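Putative hemin storage protein (Bordetella bronchiseptica, PDB 6AU1) is the glycoside hydrolase domain of PgaB (BpsB), which cleaves deacetylated poly-beta-1,6-N-acetylglucosamine and can disrupt bacterial biofilms. Local coordinates at residues R282-A287 and T297-Q302; Q251-F256 and A289-L294. One frame throughout, in Å; residues are numbered along the deposited sequence.

Followed from the N terminus, the chain passes in order through 251-256, 282-287, 289-294 and 297-302, so the two contacts cross: each has one segment inside the loop closed by the other. Contact 2 closes the longer loop, bringing the start of helix 253-259 against the end of helix 277-290 after the chain has run through strand 262-266, one of the staves of the barrel wall. Contact 1 closes a short loop, folding helix 277-290 onto the strand that follows it. Their centres lie about 11 Å apart. L294 fills the junction, its CD2 packing 3.9 Å from CZ of F299. Contact 1 ties helix 277-290 to the wall of the TIM barrel, and contact 2 ties the turn at its end to helix 253-259.

Contact 1 (R282-A287 and T297-Q302); sequences RQLVAA and TIFELQ. With SO4 (sulfate ion), chain E.
R282 NE donates to O3 of a sulfate ion at 2.8 Å on the outer side of the helix, and R282 NH2 donates to O1 of the same ion at 3.0 Å, the second bond nearly straight at 172°. The ion probably comes from the crystallisation liquor. Its sulfur lies in the guanidinium plane, so the anion meets the edge of the group through two neighbouring N-H bonds. Q283 NE2 adds a weak bond to O4 at 3.4 Å, and Q279 of the same helix also binds the ion.

On the inner side the contact is wholly apolar and centres on the F299 ring. L284 CD2 reaches the rim near the ring plane, 4.1 Å from F299 CD2. V285 CG2 comes in obliquely, 3.8 Å from F299 CE2, and the two side chains cross at about a right angle. With CG anti to its own carbonyl carbon (chi1 -67°), F299 sends its ring out from the strand toward the helix, while T297 CG2 lies over one ring face near the rim.

This is the helix-on-strand layer of a TIM barrel. Strand 297-305 runs parallel between strands 262-266 and 332-335; L265 of strand 262-266 and L324 of helix 314-326 also touch F299, while L241 of helix 238-241 packs on L284.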
loop_
_atom_site.group_PDB
_atom_site.type_symbol
_atom_site.label_atom_id
_atom_site.label_comp_id
_atom_site.label_asym_id
_atom_site.label_seq_id
_atom_site.Cartn_x
_atom_site.Cartn_y
_atom_site.Cartn_z
ATOM N N ARG A 282 -10.100 -11.461 15.711
ATOM C CA ARG A 282 -11.441 -12.024 15.613
ATOM C C ARG A 282 -12.454 -10.946 15.197
ATOM O O ARG A 282 -13.262 -11.156 14.291
ATOM C CB ARG A 282 -11.829 -12.672 16.948
ATOM C CG ARG A 282 -12.956 -13.663 16.873
ATOM C CD ARG A 282 -12.903 -14.650 18.050
ATOM N NE ARG A 282 -12.793 -13.993 19.355
ATOM C CZ ARG A 282 -11.736 -14.087 20.160
ATOM N NH1 ARG A 282 -10.684 -14.811 19.802
ATOM N NH2 ARG A 282 -11.731 -13.461 21.330
ATOM N N GLN A 283 -12.386 -9.781 15.840
ATOM C CA GLN A 283 -13.283 -8.679 15.503
ATOM C C GLN A 283 -13.037 -8.140 14.094
ATOM O O GLN A 283 -13.986 -7.766 13.399
ATOM C CB GLN A 283 -13.149 -7.546 16.525
ATOM C CG GLN A 283 -13.728 -7.898 17.876
ATOM C CD GLN A 283 -13.397 -6.870 18.941
ATOM O OE1 GLN A 283 -12.587 -5.971 18.721
ATOM N NE2 GLN A 283 -14.015 -7.007 20.108
ATOM N N LEU A 284 -11.773 -8.088 13.677
ATOM C CA LEU A 284 -11.457 -7.600 12.334
ATOM C C LEU A 284 -12.061 -8.523 11.275
ATOM O O LEU A 284 -12.695 -8.059 10.328
ATOM C CB LEU A 284 -9.942 -7.480 12.131
ATOM C CG LEU A 284 -9.503 -6.812 10.818
ATOM C CD1 LEU A 284 -9.785 -5.318 10.845
ATOM C CD2 LEU A 284 -8.032 -7.077 10.570
ATOM N N VAL A 285 -11.876 -9.829 11.449
ATOM C CA VAL A 285 -12.437 -10.804 10.515
ATOM C C VAL A 285 -13.967 -10.720 10.472
ATOM O O VAL A 285 -14.566 -10.742 9.395
ATOM C CB VAL A 285 -12.002 -12.243 10.883
ATOM C CG1 VAL A 285 -12.730 -13.254 10.030
ATOM C CG2 VAL A 285 -10.495 -12.384 10.702
ATOM N N ALA A 286 -14.590 -10.600 11.642
ATOM C CA ALA A 286 -16.045 -10.491 11.724
ATOM C C ALA A 286 -16.538 -9.273 10.955
ATOM O O ALA A 286 -17.564 -9.330 10.273
ATOM C CB ALA A 286 -16.497 -10.418 13.172
ATOM N N ALA A 287 -15.803 -8.168 11.073
ATOM C CA ALA A 287 -16.171 -6.936 10.381
ATOM C C ALA A 287 -16.109 -7.120 8.871
ATOM O O ALA A 287 -17.001 -6.675 8.148
ATOM C CB ALA A 287 -15.265 -5.779 10.813
ATOM N N THR A 297 -10.594 -9.997 0.484
ATOM C CA THR A 297 -9.753 -9.303 1.459
ATOM C C THR A 297 -8.570 -10.176 1.835
ATOM O O THR A 297 -8.736 -11.319 2.250
ATOM C CB THR A 297 -10.543 -8.919 2.722
ATOM O OG1 THR A 297 -11.628 -8.074 2.341
ATOM C CG2 THR A 297 -9.652 -8.170 3.724
ATOM N N ILE A 298 -7.375 -9.628 1.661
ATOM C CA ILE A 298 -6.154 -10.285 2.083
ATOM C C ILE A 298 -5.759 -9.722 3.436
ATOM O O ILE A 298 -5.554 -8.517 3.576
ATOM C CB ILE A 298 -5.032 -10.077 1.063
ATOM C CG1 ILE A 298 -5.464 -10.648 -0.289
ATOM C CG2 ILE A 298 -3.728 -10.710 1.540
ATOM C CD1 ILE A 298 -4.511 -10.339 -1.420
ATOM N N PHE A 299 -5.703 -10.588 4.442
ATOM C CA PHE A 299 -5.308 -10.150 5.770
ATOM C C PHE A 299 -3.791 -10.137 5.825
ATOM O O PHE A 299 -3.150 -11.181 5.953
ATOM C CB PHE A 299 -5.914 -11.056 6.848
ATOM C CG PHE A 299 -7.411 -10.947 6.937
ATOM C CD1 PHE A 299 -8.224 -11.651 6.051
ATOM C CD2 PHE A 299 -8.003 -10.127 7.879
ATOM C CE1 PHE A 299 -9.599 -11.530 6.112
ATOM C CE2 PHE A 299 -9.391 -10.012 7.963
ATOM C CZ PHE A 299 -10.188 -10.709 7.076
ATOM N N GLU A 300 -3.225 -8.942 5.696
ATOM C CA GLU A 300 -1.776 -8.803 5.655
ATOM C C GLU A 300 -1.225 -8.633 7.068
ATOM O O GLU A 300 -1.456 -7.619 7.724
ATOM C CB GLU A 300 -1.375 -7.626 4.771
ATOM C CG GLU A 300 0.114 -7.538 4.555
ATOM C CD GLU A 300 0.487 -6.615 3.416
ATOM O OE1 GLU A 300 -0.364 -5.815 2.965
ATOM O OE2 GLU A 300 1.648 -6.696 2.975
ATOM N N LEU A 301 -0.495 -9.647 7.522
ATOM C CA LEU A 301 0.004 -9.707 8.895
ATOM C C LEU A 301 1.384 -9.087 8.985
ATOM O O LEU A 301 2.059 -8.940 7.966
ATOM C CB LEU A 301 0.066 -11.162 9.363
ATOM C CG LEU A 301 -1.246 -11.927 9.245
ATOM C CD1 LEU A 301 -0.992 -13.411 9.393
ATOM C CD2 LEU A 301 -2.205 -11.442 10.335
ATOM N N GLN A 302 1.818 -8.726 10.189
ATOM C CA GLN A 302 3.172 -8.199 10.318
ATOM C C GLN A 302 4.127 -9.270 10.829
ATOM O O GLN A 302 3.808 -10.011 11.759
ATOM C CB GLN A 302 3.207 -6.968 11.231
ATOM C CG GLN A 302 2.844 -7.210 12.684
ATOM C CD GLN A 302 2.740 -5.903 13.469
ATOM O OE1 GLN A 302 1.652 -5.506 13.877
ATOM N NE2 GLN A 302 3.876 -5.227 13.679
HETATM S S SO4 E . -15.163 -11.496 20.872
HETATM O O1 SO4 E . -14.160 -11.819 21.883
HETATM O O2 SO4 E . -16.447 -12.070 21.261
HETATM O O3 SO4 E . -14.758 -12.058 19.587
HETATM O O4 SO4 E . -15.295 -10.047 20.746
#

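Contact 2 (Q251-F256 and A289-L294); sequences QSLPEF and ARQKGL
L253 and Q291 meet where two outer helices of the TIM barrel approach each other, the start of helix 253-259 facing the end of helix 277-290. L253 CD2 lies 3.8 Å from Q291 CG and a little farther from its CB, so a leucine methyl rests on the aliphatic root of the glutamine. At the other end of that side chain, Q291 OE1 sits 3.5 Å from P254 CG, a van der Waals approach of the amide oxygen to the proline ring. The chain of Q291 bends at its second torsion (chi2 -61°), which lets its methylenes meet the leucine while the amide turns to the proline. L253 is buried, whereas Q291 is exposed, and the contact thus runs from the interior to the surface.

Behind Q291 the helix ends in a Schellman motif. K292, with positive phi (55°), is its C-prime residue; its N bonds to A289 O at 2.8 Å, while G293 N bonds to V288 O. G293 O in turn accepts from T297 OG1, fastening the turn to the next strand. V288 also touches L253, as does L235 of strand 230-235, placing the leucine between helix and barrel wall.

On the opposing segment, S252 is the N-cap of helix 253-259. Its carbonyl O takes the F256 N bond at 3.0 Å, and its OG accepts from E255 N in a long, weak capping bond of 3.4 Å that is nonetheless almost straight, at 169°.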
loop_
_atom_site.group_PDB
_atom_site.type_symbol
_atom_site.label_atom_id
_atom_site.label_comp_id
_atom_site.label_asym_id
_atom_site.label_seq_id
_atom_site.Cartn_x
_atom_site.Cartn_y
_atom_site.Cartn_z
ATOM N N GLN A 251 -10.403 6.303 3.509
ATOM C CA GLN A 251 -10.452 4.913 3.046
ATOM C C GLN A 251 -11.712 4.255 3.588
ATOM O O GLN A 251 -12.232 4.683 4.608
ATOM C CB GLN A 251 -9.228 4.128 3.513
ATOM C CG GLN A 251 -7.881 4.742 3.154
ATOM C CD GLN A 251 -6.733 3.855 3.582
ATOM O OE1 GLN A 251 -6.892 2.993 4.437
ATOM N NE2 GLN A 251 -5.565 4.062 2.985
ATOM N N SER A 252 -12.179 3.198 2.925
ATOM C CA SER A 252 -13.458 2.564 3.258
ATOM C C SER A 252 -13.459 1.120 2.782
ATOM O O SER A 252 -13.075 0.860 1.655
ATOM C CB SER A 252 -14.621 3.319 2.603
ATOM O OG SER A 252 -15.777 2.521 2.530
ATOM N N LEU A 253 -13.897 0.183 3.621
ATOM C CA LEU A 253 -13.898 -1.218 3.200
ATOM C C LEU A 253 -14.923 -1.489 2.090
ATOM O O LEU A 253 -14.567 -2.093 1.079
ATOM C CB LEU A 253 -14.135 -2.151 4.393
ATOM C CG LEU A 253 -14.243 -3.636 4.043
ATOM C CD1 LEU A 253 -12.997 -4.119 3.284
ATOM C CD2 LEU A 253 -14.457 -4.453 5.303
ATOM N N PRO A 254 -16.186 -1.036 2.249
ATOM C CA PRO A 254 -17.150 -1.311 1.169
ATOM C C PRO A 254 -16.740 -0.739 -0.186
ATOM O O PRO A 254 -16.902 -1.411 -1.212
ATOM C CB PRO A 254 -18.432 -0.623 1.657
ATOM C CG PRO A 254 -18.289 -0.538 3.113
ATOM C CD PRO A 254 -16.840 -0.386 3.403
ATOM N N GLU A 255 -16.232 0.490 -0.187
ATOM C CA GLU A 255 -15.840 1.142 -1.428
ATOM C C GLU A 255 -14.605 0.469 -2.030
ATOM O O GLU A 255 -14.498 0.353 -3.250
ATOM C CB GLU A 255 -15.573 2.631 -1.200
ATOM C CG GLU A 255 -16.821 3.425 -0.804
ATOM C CD GLU A 255 -17.892 3.397 -1.880
ATOM O OE1 GLU A 255 -17.541 3.490 -3.074
ATOM O OE2 GLU A 255 -19.086 3.275 -1.533
ATOM N N PHE A 256 -13.681 0.033 -1.179
ATOM C CA PHE A 256 -12.491 -0.673 -1.665
ATOM C C PHE A 256 -12.898 -1.990 -2.299
ATOM O O PHE A 256 -12.383 -2.369 -3.361
ATOM C CB PHE A 256 -11.484 -0.947 -0.539
ATOM C CG PHE A 256 -10.521 0.192 -0.263
ATOM C CD1 PHE A 256 -10.909 1.517 -0.407
ATOM C CD2 PHE A 256 -9.229 -0.080 0.161
ATOM C CE1 PHE A 256 -10.005 2.557 -0.138
ATOM C CE2 PHE A 256 -8.322 0.957 0.421
ATOM C CZ PHE A 256 -8.727 2.273 0.286
ATOM N N ALA A 289 -16.269 -10.016 7.251
ATOM C CA ALA A 289 -17.336 -10.958 6.908
ATOM C C ALA A 289 -18.688 -10.255 6.793
ATOM O O ALA A 289 -19.494 -10.567 5.913
ATOM C CB ALA A 289 -17.411 -12.072 7.940
ATOM N N ARG A 290 -18.921 -9.300 7.687
ATOM C CA ARG A 290 -20.176 -8.557 7.734
ATOM C C ARG A 290 -20.391 -7.791 6.427
ATOM O O ARG A 290 -21.524 -7.598 5.991
ATOM C CB ARG A 290 -20.166 -7.619 8.940
ATOM C CG ARG A 290 -21.474 -6.954 9.288
ATOM C CD ARG A 290 -21.419 -6.431 10.723
ATOM N NE ARG A 290 -21.316 -7.515 11.703
ATOM C CZ ARG A 290 -20.230 -7.798 12.423
ATOM N NH1 ARG A 290 -19.121 -7.073 12.299
ATOM N NH2 ARG A 290 -20.259 -8.810 13.283
ATOM N N GLN A 291 -19.291 -7.383 5.798
ATOM C CA GLN A 291 -19.329 -6.711 4.501
ATOM C C GLN A 291 -19.202 -7.706 3.343
ATOM O O GLN A 291 -19.039 -7.300 2.191
ATOM C CB GLN A 291 -18.205 -5.668 4.402
ATOM C CG GLN A 291 -18.229 -4.622 5.502
ATOM C CD GLN A 291 -19.505 -3.812 5.498
ATOM O OE1 GLN A 291 -19.956 -3.349 4.450
ATOM N NE2 GLN A 291 -20.103 -3.642 6.672
ATOM N N LYS A 292 -19.270 -8.999 3.660
ATOM C CA LYS A 292 -19.113 -10.070 2.674
ATOM C C LYS A 292 -17.801 -9.929 1.901
ATOM O O LYS A 292 -17.762 -10.102 0.683
ATOM C CB LYS A 292 -20.295 -10.086 1.699
ATOM C CG LYS A 292 -21.662 -10.091 2.365
ATOM C CD LYS A 292 -21.972 -11.435 3.011
ATOM C CE LYS A 292 -23.380 -11.441 3.610
ATOM N NZ LYS A 292 -23.750 -12.757 4.206
ATOM N N GLY A 293 -16.726 -9.608 2.611
ATOM C CA GLY A 293 -15.462 -9.338 1.952
ATOM C C GLY A 293 -14.365 -10.380 2.080
ATOM O O GLY A 293 -13.246 -10.138 1.639
ATOM N N LEU A 294 -14.655 -11.536 2.668
ATOM C CA LEU A 294 -13.578 -12.503 2.915
ATOM C C LEU A 294 -12.967 -13.038 1.620
ATOM O O LEU A 294 -11.788 -13.375 1.586
ATOM C CB LEU A 294 -14.077 -13.665 3.770
ATOM C CG LEU A 294 -14.504 -13.325 5.200
ATOM C CD1 LEU A 294 -14.989 -14.584 5.905
ATOM C CD2 LEU A 294 -13.357 -12.685 5.976
#